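LP04448p (PDB 4QMH) probably binds tubulin through this TOG domain, the fourth in the array with which the XMAP215-family protein Mini spindles drives microtubule polymerization. Local coordinates at residues A[33-38]-A[71-76]; A[49-54]-A[86-91]; A[102-107]-A[120-125]; A[175-180]-A[207-212]; A[213-218]-A[228-233]. One frame throughout, in Å; residues are numbered along the deposited sequence.

Interaction 1 (A[33-38]-A[71-76])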
# COMPACT_ATOMS: atom_id res chain seq x y z
N THR A 33 -16.65 21.38 4.62
CA THR A 33 -17.50 20.59 5.50
C THR A 33 -16.93 19.19 5.71
O THR A 33 -16.95 18.68 6.83
CB THR A 33 -18.93 20.50 4.96
OG1 THR A 33 -19.46 21.83 4.85
CG2 THR A 33 -19.82 19.68 5.89
N ARG A 34 -16.43 18.56 4.65
CA ARG A 34 -15.71 17.30 4.82
C ARG A 34 -14.56 17.46 5.82
O ARG A 34 -14.30 16.58 6.64
CB ARG A 34 -15.15 16.79 3.48
CG ARG A 34 -16.19 16.72 2.38
CD ARG A 34 -15.84 15.68 1.32
NE ARG A 34 -14.85 16.14 0.34
CZ ARG A 34 -15.10 17.05 -0.60
NH1 ARG A 34 -16.29 17.64 -0.68
NH2 ARG A 34 -14.15 17.39 -1.46
N ASN A 35 -13.88 18.59 5.76
CA ASN A 35 -12.75 18.82 6.65
C ASN A 35 -13.21 18.91 8.11
O ASN A 35 -12.54 18.42 9.01
CB ASN A 35 -12.01 20.10 6.27
CG ASN A 35 -10.78 20.32 7.12
OD1 ASN A 35 -9.87 19.50 7.12
ND2 ASN A 35 -10.75 21.44 7.85
N GLU A 36 -14.36 19.54 8.31
CA GLU A 36 -14.94 19.62 9.65
C GLU A 36 -15.22 18.23 10.20
O GLU A 36 -15.04 17.98 11.39
CB GLU A 36 -16.21 20.47 9.64
CG GLU A 36 -15.97 21.94 9.33
CD GLU A 36 -15.10 22.63 10.37
OE1 GLU A 36 -15.10 22.18 11.54
OE2 GLU A 36 -14.43 23.62 10.02
N GLY A 37 -15.67 17.33 9.33
CA GLY A 37 -15.90 15.95 9.72
C GLY A 37 -14.62 15.29 10.15
O GLY A 37 -14.56 14.61 11.18
N LEU A 38 -13.57 15.46 9.35
CA LEU A 38 -12.28 14.89 9.71
C LEU A 38 -11.75 15.50 11.00
O LEU A 38 -11.11 14.82 11.79
CB LEU A 38 -11.27 15.08 8.58
CG LEU A 38 -11.64 14.38 7.27
CD1 LEU A 38 -10.60 14.71 6.19
CD2 LEU A 38 -11.76 12.90 7.47
N ALA A 71 -7.12 18.22 -2.57
CA ALA A 71 -5.81 17.76 -2.09
C ALA A 71 -5.65 17.88 -0.58
O ALA A 71 -5.05 17.01 0.06
CB ALA A 71 -4.69 18.51 -2.81
N LYS A 72 -6.16 18.97 -0.01
CA LYS A 72 -6.08 19.17 1.44
C LYS A 72 -6.77 18.04 2.20
O LYS A 72 -6.25 17.53 3.18
CB LYS A 72 -6.68 20.53 1.83
CG LYS A 72 -5.97 21.72 1.19
CD LYS A 72 -6.72 23.02 1.45
CE LYS A 72 -6.04 24.21 0.77
NZ LYS A 72 -6.90 25.42 0.86
N ILE A 73 -7.96 17.66 1.74
CA ILE A 73 -8.70 16.57 2.37
C ILE A 73 -7.93 15.25 2.25
O ILE A 73 -7.81 14.50 3.22
CB ILE A 73 -10.10 16.39 1.75
CG1 ILE A 73 -10.97 17.63 1.98
CG2 ILE A 73 -10.77 15.14 2.30
CD1 ILE A 73 -11.27 17.89 3.46
N ALA A 74 -7.41 14.98 1.06
CA ALA A 74 -6.66 13.75 0.84
C ALA A 74 -5.43 13.66 1.75
O ALA A 74 -5.12 12.60 2.29
CB ALA A 74 -6.25 13.63 -0.63
N GLN A 75 -4.74 14.79 1.92
CA GLN A 75 -3.57 14.84 2.78
C GLN A 75 -3.94 14.68 4.25
O GLN A 75 -3.29 13.94 4.99
CB GLN A 75 -2.80 16.13 2.54
CG GLN A 75 -2.21 16.18 1.14
CD GLN A 75 -1.91 17.58 0.68
OE1 GLN A 75 -1.90 18.52 1.48
NE2 GLN A 75 -1.67 17.74 -0.62
N THR A 76 -4.99 15.37 4.66
CA THR A 76 -5.47 15.28 6.04
C THR A 76 -5.85 13.84 6.36
O THR A 76 -5.57 13.33 7.46
CB THR A 76 -6.67 16.22 6.28
OG1 THR A 76 -6.24 17.58 6.11
CG2 THR A 76 -7.21 16.04 7.71
O HOH W 1 -8.03 19.39 5.14
O HOH W 2 -7.07 19.91 7.05
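Ile73 on helix 71-88 presses its CD1 methyl into the backbone of helix 31-48, 3.5 Å from Asn35 N, with Asn35 CB and Arg34 CB close on the same methyl. A second branch serves a different partner: Ile73 CG2 lies 3.9 Å from Leu38 CD1, and that leucine methyl is shared with Thr76 CG2, also at 3.9 Å. Apolar packing thus occupies the groove between two segments that run nearly parallel, their axes 13° apart.

Along one side of this groove the link is polar and indirect. With CG anti to the backbone N (chi1 -176°), Asn35 leans its amide across toward Thr76, and two waters each donate to both Asn35 OD1 and Thr76 OG1; one of them lies 2.7 Å from Asn35 OD1 and the other 2.6 Å from Thr76 OG1. Further out, Arg34, bent at chi3, forms a salt bridge with Asp68 and a hydrogen bond with the carbonyl of Asp28, while Asn70 OD1 holds the N-H of Ile73. Direct contact between the segments is therefore van der Waals in character, and solvent supplies the hydrogen-bonded bridge where the side chains stop short of each other.

Interaction 2 (A[49-54]-A[86-91])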
# COMPACT_ATOMS: atom_id res chain seq x y z
N ARG A 49 -7.31 7.48 22.41
CA ARG A 49 -5.89 7.08 22.37
C ARG A 49 -5.65 5.67 21.84
O ARG A 49 -4.98 5.50 20.83
CB ARG A 49 -5.17 7.28 23.71
CG ARG A 49 -3.67 7.02 23.57
CD ARG A 49 -2.92 7.28 24.85
NE ARG A 49 -1.51 6.92 24.72
CZ ARG A 49 -0.67 6.85 25.74
NH1 ARG A 49 -1.09 7.10 26.97
NH2 ARG A 49 0.60 6.51 25.53
N LEU A 50 -6.18 4.67 22.54
CA LEU A 50 -6.07 3.28 22.07
C LEU A 50 -7.46 2.74 21.83
O LEU A 50 -8.34 2.86 22.68
CB LEU A 50 -5.33 2.41 23.08
CG LEU A 50 -3.90 2.81 23.46
CD1 LEU A 50 -3.32 1.76 24.41
CD2 LEU A 50 -3.00 3.02 22.24
N ILE A 51 -7.66 2.14 20.65
CA ILE A 51 -9.01 1.74 20.23
C ILE A 51 -9.08 0.28 19.76
O ILE A 51 -8.07 -0.32 19.41
CB ILE A 51 -9.57 2.67 19.12
CG1 ILE A 51 -8.76 2.54 17.82
CG2 ILE A 51 -9.59 4.13 19.58
CD1 ILE A 51 -9.24 3.43 16.70
N LYS A 52 -10.28 -0.27 19.77
CA LYS A 52 -10.54 -1.59 19.23
C LYS A 52 -10.61 -1.48 17.71
O LYS A 52 -10.71 -0.39 17.16
CB LYS A 52 -11.87 -2.13 19.78
CG LYS A 52 -11.94 -2.19 21.28
CD LYS A 52 -13.11 -3.05 21.73
CE LYS A 52 -13.29 -3.01 23.24
NZ LYS A 52 -12.06 -3.44 23.97
N PRO A 53 -10.57 -2.62 17.01
CA PRO A 53 -10.62 -2.59 15.54
C PRO A 53 -12.00 -2.27 14.97
O PRO A 53 -12.13 -2.03 13.77
CB PRO A 53 -10.22 -4.02 15.14
CG PRO A 53 -9.58 -4.61 16.35
CD PRO A 53 -10.25 -3.97 17.51
N SER A 54 -13.02 -2.31 15.81
CA SER A 54 -14.39 -2.06 15.38
C SER A 54 -14.65 -0.56 15.21
O SER A 54 -14.72 0.18 16.20
CB SER A 54 -15.37 -2.66 16.39
OG SER A 54 -15.04 -2.28 17.72
N THR A 86 -1.78 3.92 14.74
CA THR A 86 -1.14 3.99 16.05
C THR A 86 -2.14 3.63 17.15
O THR A 86 -1.81 2.88 18.07
CB THR A 86 -0.56 5.40 16.28
OG1 THR A 86 0.49 5.63 15.32
CG2 THR A 86 0.00 5.51 17.70
N ALA A 87 -3.35 4.15 17.04
CA ALA A 87 -4.39 3.89 18.05
C ALA A 87 -4.85 2.43 18.06
O ALA A 87 -5.24 1.89 19.10
CB ALA A 87 -5.60 4.83 17.81
N MET A 88 -4.80 1.78 16.91
CA MET A 88 -5.40 0.45 16.76
C MET A 88 -4.39 -0.69 16.94
O MET A 88 -4.77 -1.82 17.24
CB MET A 88 -6.05 0.35 15.37
CG MET A 88 -7.27 -0.51 15.32
SD MET A 88 -8.04 -0.40 13.70
CE MET A 88 -9.16 0.98 13.89
N GLY A 89 -3.11 -0.39 16.77
CA GLY A 89 -2.09 -1.41 16.89
C GLY A 89 -2.36 -2.55 15.91
O GLY A 89 -2.69 -2.29 14.76
N ALA A 90 -2.24 -3.80 16.37
CA ALA A 90 -2.40 -4.96 15.48
C ALA A 90 -3.76 -5.01 14.78
O ALA A 90 -3.89 -5.61 13.72
CB ALA A 90 -2.16 -6.26 16.25
N GLY A 91 -4.77 -4.39 15.37
CA GLY A 91 -6.09 -4.39 14.79
C GLY A 91 -6.16 -3.67 13.46
O GLY A 91 -7.13 -3.81 12.73
O HOH W 3 -7.27 -2.64 18.02
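Ala87, Met88 and Ile51 carry most of the contact between the last turn of helix 71-88 and the extended loop that follows helix 31-48. Ala87 meets the loop with both its methyl and its carbonyl. Its CB comes within 3.2 Å of Arg49 O and also packs on Ile51 CG1, while its carbonyl oxygen receives a nearly straight hydrogen bond from Ile51 N (2.9 Å, 169° at the hydrogen). The donor stands well above the carbonyl plane, and Leu50 CA adds a CA-H...O contact to the same oxygen. Arg11 reaches it too, but weakly.

Ile51 places CG1 between its backbone N and carbonyl carbon (chi1 66°), which brings the end of the chain over the helix: CD1 touches Met88 CE at 3.7 Å. Met88 bends at chi3 to bring that methyl round, and its sulfur lies 3.9 Å from Pro53 CA. On the backbone side the pair is joined again, because one water donates to both Ile51 O (2.8 Å) and Met88 O (2.7 Å). Ile51 O also accepts from Arg11.

Beyond Met88 the chain turns at Gly89, whose positive phi ends the helix, and the proline ring of Pro53 rests on Gly91, CG to CA 3.8 Å. Backbone hydrogen bonds with Val12 flank the loop at Leu50 and Lys52. An inter-helix loop thus crosses the C-terminal end of the next long helix, bonding directly to one of its last carbonyls and through water to another, within the all-helical, HEAT-repeat fold of a TOG domain.

Interaction 3 (A[102-107]-A[120-125]); sequences GFLHAL and NCINSF
Phe103 and Ile122 pack side against side between the successive helices 96-106 and 112-129, an antiparallel helix pair within the all-helical, HEAT-like TOG fold; the segment axes are 9.8 Å apart and cross at -145°.

The aromatic contacts centre on Phe103. Cys121 CB sits over the middle of one face, 3.7 Å from the ring centroid, in a CH-pi contact, and its SG lies over the same face, displaced toward CE1 and CZ. The far edge of the ring, CE2 and CZ, points at the face of Phe125 in a T-shaped pair with planes at 62°. Placing CG beside the backbone N (chi1 -61°) aims the ring across the gap. A leucine in place of Phe103 would probably leave the face of Phe125 without its edge partner and Cys121 without the flat ring beneath its CB and SG.

The aliphatic contacts gather on Ile122. Its CG1 slides past Phe103 CB, and its CD1 meets Leu104 CD2 crosswise. Cys81 of helix 71-88 and Trp158 of helix 149-162 extend this packing, touching Phe103 and Ile122 respectively. Farther along, Leu107 CD1 and Ile122 CD1 meet tip to tip at 3.9 Å.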
# COMPACT_ATOMS: atom_id res chain seq x y z
N GLY A 102 -5.90 3.05 -1.40
CA GLY A 102 -5.83 4.51 -1.37
C GLY A 102 -4.43 5.01 -1.06
O GLY A 102 -3.97 5.99 -1.64
N PHE A 103 -3.73 4.34 -0.15
CA PHE A 103 -2.33 4.65 0.12
C PHE A 103 -1.50 4.47 -1.14
O PHE A 103 -0.65 5.31 -1.47
CB PHE A 103 -1.75 3.72 1.19
CG PHE A 103 -2.42 3.78 2.52
CD1 PHE A 103 -3.22 4.85 2.89
CD2 PHE A 103 -2.23 2.75 3.42
CE1 PHE A 103 -3.83 4.88 4.14
CE2 PHE A 103 -2.83 2.77 4.68
CZ PHE A 103 -3.64 3.84 5.04
N LEU A 104 -1.74 3.38 -1.85
CA LEU A 104 -0.95 3.10 -3.05
C LEU A 104 -1.21 4.18 -4.08
O LEU A 104 -0.30 4.62 -4.78
CB LEU A 104 -1.31 1.73 -3.63
CG LEU A 104 -0.83 0.50 -2.86
CD1 LEU A 104 -1.41 -0.76 -3.51
CD2 LEU A 104 0.70 0.45 -2.79
N HIS A 105 -2.46 4.60 -4.19
CA HIS A 105 -2.79 5.58 -5.19
C HIS A 105 -2.10 6.92 -4.90
O HIS A 105 -1.67 7.61 -5.82
CB HIS A 105 -4.30 5.76 -5.30
CG HIS A 105 -4.70 6.55 -6.50
ND1 HIS A 105 -4.64 6.04 -7.78
CD2 HIS A 105 -5.12 7.83 -6.62
CE1 HIS A 105 -5.03 6.97 -8.63
NE2 HIS A 105 -5.32 8.06 -7.95
N ALA A 106 -1.97 7.26 -3.62
CA ALA A 106 -1.31 8.51 -3.24
C ALA A 106 0.20 8.47 -3.51
O ALA A 106 0.85 9.51 -3.53
CB ALA A 106 -1.58 8.84 -1.76
N LEU A 107 0.75 7.27 -3.67
CA LEU A 107 2.17 7.14 -4.04
C LEU A 107 2.46 7.74 -5.40
O LEU A 107 3.62 7.94 -5.76
CB LEU A 107 2.61 5.67 -4.07
CG LEU A 107 2.79 4.94 -2.75
CD1 LEU A 107 3.20 3.50 -3.04
CD2 LEU A 107 3.82 5.62 -1.87
N ASN A 120 4.52 6.41 4.63
CA ASN A 120 4.51 6.31 6.09
C ASN A 120 3.29 5.55 6.60
O ASN A 120 3.38 4.78 7.55
CB ASN A 120 4.55 7.70 6.71
CG ASN A 120 5.88 8.38 6.52
OD1 ASN A 120 6.92 7.72 6.41
ND2 ASN A 120 5.87 9.70 6.48
N CYS A 121 2.14 5.81 5.98
CA CYS A 121 0.94 5.04 6.29
C CYS A 121 1.16 3.58 5.99
O CYS A 121 0.83 2.72 6.80
CB CYS A 121 -0.24 5.51 5.45
SG CYS A 121 -1.17 6.84 6.18
N ILE A 122 1.67 3.29 4.80
CA ILE A 122 1.88 1.92 4.41
C ILE A 122 2.78 1.22 5.42
O ILE A 122 2.44 0.16 5.93
CB ILE A 122 2.49 1.80 3.00
CG1 ILE A 122 1.46 2.25 1.95
CG2 ILE A 122 2.91 0.36 2.74
CD1 ILE A 122 2.02 2.45 0.54
N ASN A 123 3.91 1.84 5.72
CA ASN A 123 4.87 1.20 6.61
C ASN A 123 4.39 1.13 8.06
O ASN A 123 4.73 0.20 8.78
CB ASN A 123 6.25 1.85 6.49
CG ASN A 123 6.93 1.49 5.18
OD1 ASN A 123 6.77 0.38 4.67
ND2 ASN A 123 7.67 2.44 4.61
N SER A 124 3.58 2.10 8.47
CA SER A 124 2.97 2.03 9.80
C SER A 124 2.00 0.86 9.90
O SER A 124 2.04 0.10 10.88
CB SER A 124 2.26 3.33 10.17
OG SER A 124 1.69 3.19 11.46
N PHE A 125 1.11 0.72 8.92
CA PHE A 125 0.20 -0.41 8.91
C PHE A 125 0.99 -1.71 8.83
O PHE A 125 0.64 -2.70 9.47
CB PHE A 125 -0.80 -0.31 7.75
CG PHE A 125 -2.03 0.51 8.08
CD1 PHE A 125 -1.96 1.89 8.23
CD2 PHE A 125 -3.25 -0.12 8.26
CE1 PHE A 125 -3.09 2.62 8.54
CE2 PHE A 125 -4.39 0.61 8.57
CZ PHE A 125 -4.30 1.99 8.71

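Interaction 4 (A[175-180]-A[207-212]); sequences DIHSMV and IHLGFD
Leu209 reaches across from the end of helix 192-209 into a hollow lined by Ile176, His177 and Val180 of helix 173-186. Its CB starts against Met214 CG of the following helix, 4.1 Å away. With CG beside the backbone N (chi1 -65°), the side chain heads toward the neighbouring helix, and CG itself lies 3.7 Å from Ile176 CG2. There the chain forks. CD1 touches Val180 CG2 at 3.7 Å and Ile176 CG2 nearly as closely, while it also stands over the centre of the His177 ring, 6° off the normal and 4.0 Å from the centroid: a CH-pi contact. CD2 comes down nearer the rim of the same imidazole, 3.6 Å from His177 CD2, with NE2 next to it, and also approaches Ile176 CB.

The imidazole is thus a flat wall on which both methyls of the leucine rest. A serine in place of His177 would probably take away the CH-pi surface under Leu209 CD1 and the contact with CD2, and leave the leucine methyls free to shift.

His208, just before, touches Ile176 CG1 only loosely through CB and turns its NE2 to the carbonyl of Leu163. Gly210, with positive phi, then breaks the helix and serves as N-cap of helix 211-221. Leu209 therefore sits at a tight helix-to-helix turn and packs one helix end onto its neighbour, in keeping with the stacked antiparallel helices of a HEAT-repeat TOG domain.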
# COMPACT_ATOMS: atom_id res chain seq x y z
N ASP A 175 0.24 -13.82 -5.15
CA ASP A 175 0.18 -12.37 -5.32
C ASP A 175 1.49 -11.84 -5.91
O ASP A 175 1.46 -10.94 -6.76
CB ASP A 175 -0.15 -11.66 -4.01
CG ASP A 175 -0.76 -10.29 -4.25
OD1 ASP A 175 -1.90 -10.25 -4.77
OD2 ASP A 175 -0.13 -9.28 -3.91
N ILE A 176 2.63 -12.37 -5.46
CA ILE A 176 3.90 -12.01 -6.11
C ILE A 176 3.89 -12.39 -7.60
O ILE A 176 4.32 -11.61 -8.45
CB ILE A 176 5.11 -12.63 -5.38
CG1 ILE A 176 5.14 -12.20 -3.91
CG2 ILE A 176 6.42 -12.25 -6.08
CD1 ILE A 176 5.14 -10.70 -3.70
N HIS A 177 3.38 -13.58 -7.93
CA HIS A 177 3.23 -13.95 -9.34
C HIS A 177 2.50 -12.87 -10.15
O HIS A 177 2.84 -12.61 -11.30
CB HIS A 177 2.50 -15.28 -9.50
CG HIS A 177 3.39 -16.48 -9.48
ND1 HIS A 177 4.12 -16.88 -10.57
CD2 HIS A 177 3.63 -17.39 -8.50
CE1 HIS A 177 4.79 -17.98 -10.27
NE2 HIS A 177 4.52 -18.31 -9.02
N SER A 178 1.48 -12.25 -9.56
CA SER A 178 0.69 -11.26 -10.27
C SER A 178 1.51 -10.01 -10.63
O SER A 178 1.13 -9.25 -11.51
CB SER A 178 -0.56 -10.86 -9.47
OG SER A 178 -0.22 -10.05 -8.36
N MET A 179 2.64 -9.82 -9.95
CA MET A 179 3.50 -8.67 -10.20
C MET A 179 4.46 -8.93 -11.35
O MET A 179 5.03 -8.01 -11.92
CB MET A 179 4.31 -8.32 -8.95
CG MET A 179 3.45 -8.06 -7.73
SD MET A 179 4.49 -7.83 -6.29
CE MET A 179 3.19 -7.87 -5.05
N VAL A 180 4.66 -10.20 -11.68
CA VAL A 180 5.72 -10.55 -12.62
C VAL A 180 5.57 -9.93 -14.03
O VAL A 180 6.55 -9.45 -14.61
CB VAL A 180 5.93 -12.08 -12.69
CG1 VAL A 180 6.85 -12.44 -13.86
CG2 VAL A 180 6.50 -12.60 -11.38
N ILE A 207 13.44 -13.94 -4.40
CA ILE A 207 13.57 -14.53 -3.07
C ILE A 207 12.29 -15.30 -2.71
O ILE A 207 12.35 -16.33 -2.03
CB ILE A 207 13.90 -13.47 -2.01
CG1 ILE A 207 15.39 -13.13 -2.07
CG2 ILE A 207 13.49 -13.94 -0.61
CD1 ILE A 207 15.76 -11.90 -1.27
N HIS A 208 11.15 -14.82 -3.20
CA HIS A 208 9.87 -15.47 -2.93
C HIS A 208 9.42 -16.49 -3.98
O HIS A 208 8.76 -17.47 -3.64
CB HIS A 208 8.79 -14.41 -2.68
CG HIS A 208 9.03 -13.63 -1.43
ND1 HIS A 208 8.52 -14.00 -0.21
CD2 HIS A 208 9.78 -12.52 -1.21
CE1 HIS A 208 8.93 -13.15 0.72
NE2 HIS A 208 9.68 -12.23 0.13
N LEU A 209 9.76 -16.27 -5.24
CA LEU A 209 9.31 -17.17 -6.30
C LEU A 209 10.37 -18.18 -6.72
O LEU A 209 10.05 -19.29 -7.15
CB LEU A 209 8.84 -16.39 -7.52
CG LEU A 209 7.61 -15.52 -7.30
CD1 LEU A 209 7.11 -14.95 -8.65
CD2 LEU A 209 6.51 -16.30 -6.59
N GLY A 210 11.64 -17.78 -6.62
CA GLY A 210 12.73 -18.59 -7.13
C GLY A 210 13.00 -18.42 -8.62
O GLY A 210 12.12 -18.01 -9.38
N PHE A 211 14.22 -18.73 -9.04
CA PHE A 211 14.63 -18.58 -10.44
C PHE A 211 13.79 -19.38 -11.42
O PHE A 211 13.33 -18.85 -12.44
CB PHE A 211 16.11 -18.96 -10.61
CG PHE A 211 16.60 -18.85 -12.02
CD1 PHE A 211 17.07 -17.63 -12.51
CD2 PHE A 211 16.58 -19.94 -12.87
CE1 PHE A 211 17.51 -17.52 -13.81
CE2 PHE A 211 17.03 -19.83 -14.18
CZ PHE A 211 17.49 -18.62 -14.65
N ASP A 212 13.59 -20.67 -11.14
CA ASP A 212 12.87 -21.54 -12.06
C ASP A 212 11.46 -21.03 -12.39
O ASP A 212 11.06 -21.01 -13.55
CB ASP A 212 12.81 -22.97 -11.51
CG ASP A 212 14.16 -23.67 -11.52
OD1 ASP A 212 15.09 -23.18 -12.20
OD2 ASP A 212 14.28 -24.72 -10.86

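Interaction 5 (A[213-218]-A[228-233]); sequences AMNRAL and DILAAL
The amide of Asn215 meets Leu230 at its oxygen and not over a face: Asn215 OD1 lies 3.6 Å from Leu230 CD1, which approaches from beyond the C=O bond. The amide is carried to this side of the helix pair by an extended first torsion, CG anti to the backbone N (chi1 -171°). The other flat group, the Arg216 guanidinium, folds back on its own helix, one face lying over Ala213 CA, which is offset toward the rim of the group.

The weight of the contact rests on leucines. Leu218 splits its branches between two neighbours: CD1 packs on Ile229 CG2 at 3.7 Å and lies near both CB and CD1 of that residue, while CD2 turns to Leu230 CB at 4.0 Å, the two leucine side chains crossing at about a right angle. Leu233 is divided in the same way. Its CD1 rests over the backbone between Met214 and Asn215, 4.0 Å from Asn215 N, and its CD2 meets Met214 CE at 3.6 Å. Met214 bends at chi3 (71°) to bring that methyl across.

The two segments run antiparallel at 179°, with axes 10.7 Å apart. Tyr184 of helix 173-186 packs against Leu218, Ile229 and Leu233, and its OH is hydrogen-bonded to Met214 O, while Met206 of helix 192-209 packs on Met214 and Leu233. The last two helices, 211-221 and 226-236, are thereby laid against the pair of helices that precedes them.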
# COMPACT_ATOMS: atom_id res chain seq x y z
N ALA A 213 10.73 -20.61 -11.36
CA ALA A 213 9.37 -20.10 -11.56
C ALA A 213 9.37 -18.82 -12.39
O ALA A 213 8.51 -18.63 -13.25
CB ALA A 213 8.68 -19.87 -10.21
N MET A 214 10.36 -17.96 -12.17
CA MET A 214 10.40 -16.70 -12.91
C MET A 214 10.79 -16.95 -14.35
O MET A 214 10.26 -16.32 -15.27
CB MET A 214 11.34 -15.70 -12.24
CG MET A 214 10.86 -15.29 -10.87
SD MET A 214 11.85 -14.02 -10.10
CE MET A 214 11.41 -12.58 -11.09
N ASN A 215 11.70 -17.90 -14.56
CA ASN A 215 12.09 -18.28 -15.91
C ASN A 215 10.93 -18.94 -16.67
O ASN A 215 10.76 -18.71 -17.87
CB ASN A 215 13.31 -19.18 -15.86
CG ASN A 215 13.89 -19.43 -17.22
OD1 ASN A 215 14.42 -18.52 -17.86
ND2 ASN A 215 13.78 -20.67 -17.70
N ARG A 216 10.13 -19.74 -15.98
CA ARG A 216 8.94 -20.34 -16.59
C ARG A 216 7.95 -19.27 -17.02
O ARG A 216 7.35 -19.35 -18.10
CB ARG A 216 8.25 -21.32 -15.63
CG ARG A 216 8.96 -22.65 -15.49
CD ARG A 216 8.05 -23.70 -14.87
NE ARG A 216 7.70 -23.39 -13.48
CZ ARG A 216 8.44 -23.73 -12.43
NH1 ARG A 216 9.59 -24.38 -12.61
NH2 ARG A 216 8.05 -23.42 -11.20
N ALA A 217 7.78 -18.27 -16.16
CA ALA A 217 6.89 -17.16 -16.45
C ALA A 217 7.38 -16.39 -17.68
O ALA A 217 6.59 -15.95 -18.51
CB ALA A 217 6.78 -16.23 -15.24
N LEU A 218 8.70 -16.24 -17.79
CA LEU A 218 9.27 -15.55 -18.94
C LEU A 218 8.96 -16.31 -20.23
O LEU A 218 8.57 -15.71 -21.23
CB LEU A 218 10.78 -15.40 -18.76
CG LEU A 218 11.54 -14.81 -19.95
CD1 LEU A 218 11.05 -13.41 -20.29
CD2 LEU A 218 13.04 -14.79 -19.64
N ASP A 228 16.98 -9.27 -22.28
CA ASP A 228 17.22 -8.39 -21.15
C ASP A 228 16.55 -8.87 -19.87
O ASP A 228 17.12 -8.73 -18.79
CB ASP A 228 16.81 -6.97 -21.50
CG ASP A 228 17.58 -6.43 -22.70
OD1 ASP A 228 18.81 -6.26 -22.57
OD2 ASP A 228 16.96 -6.21 -23.76
N ILE A 229 15.36 -9.44 -19.99
CA ILE A 229 14.68 -9.98 -18.81
C ILE A 229 15.47 -11.17 -18.26
O ILE A 229 15.72 -11.26 -17.05
CB ILE A 229 13.22 -10.38 -19.13
CG1 ILE A 229 12.43 -9.14 -19.56
CG2 ILE A 229 12.57 -11.04 -17.92
CD1 ILE A 229 11.15 -9.47 -20.31
N LEU A 230 15.90 -12.06 -19.15
CA LEU A 230 16.68 -13.21 -18.73
C LEU A 230 18.00 -12.75 -18.09
O LEU A 230 18.43 -13.29 -17.07
CB LEU A 230 16.94 -14.17 -19.89
CG LEU A 230 17.78 -15.39 -19.51
CD1 LEU A 230 17.10 -16.19 -18.39
CD2 LEU A 230 18.01 -16.24 -20.74
N ALA A 231 18.61 -11.73 -18.68
CA ALA A 231 19.85 -11.19 -18.12
C ALA A 231 19.63 -10.73 -16.68
O ALA A 231 20.47 -10.98 -15.82
CB ALA A 231 20.38 -10.04 -18.98
N ALA A 232 18.51 -10.05 -16.43
CA ALA A 232 18.16 -9.60 -15.08
C ALA A 232 17.97 -10.77 -14.12
O ALA A 232 18.42 -10.73 -12.97
CB ALA A 232 16.91 -8.73 -15.12
N LEU A 233 17.30 -11.82 -14.57
CA LEU A 233 17.10 -12.99 -13.73
C LEU A 233 18.45 -13.61 -13.41
O LEU A 233 18.70 -14.02 -12.27
CB LEU A 233 16.17 -14.01 -14.39
CG LEU A 233 14.76 -13.56 -14.78
CD1 LEU A 233 14.00 -14.73 -15.40
CD2 LEU A 233 14.02 -13.02 -13.58

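Interactions 1, 3 and 5 are buried helix-helix contacts, whereas 2 and 4 lie at helix ends and are partly buried. Interaction 3, near the middle of the chain, combines aromatic, sulfur-aromatic and aliphatic packing; interactions 1 and 5 lie on opposite sides of the chain's centre and pack aliphatic groups, with polar amides at their margins. Water bridges appear in interactions 1 and 2, which use the two ends of helix 71-88, their centres about 22 Å apart. Only interaction 2 has a direct hydrogen bond between its segments. Interactions 4 and 5 share helix 211-221 and touch, Phe211 CE1 lying 3.8 Å from Leu233 CB, and are joined by apolar packing.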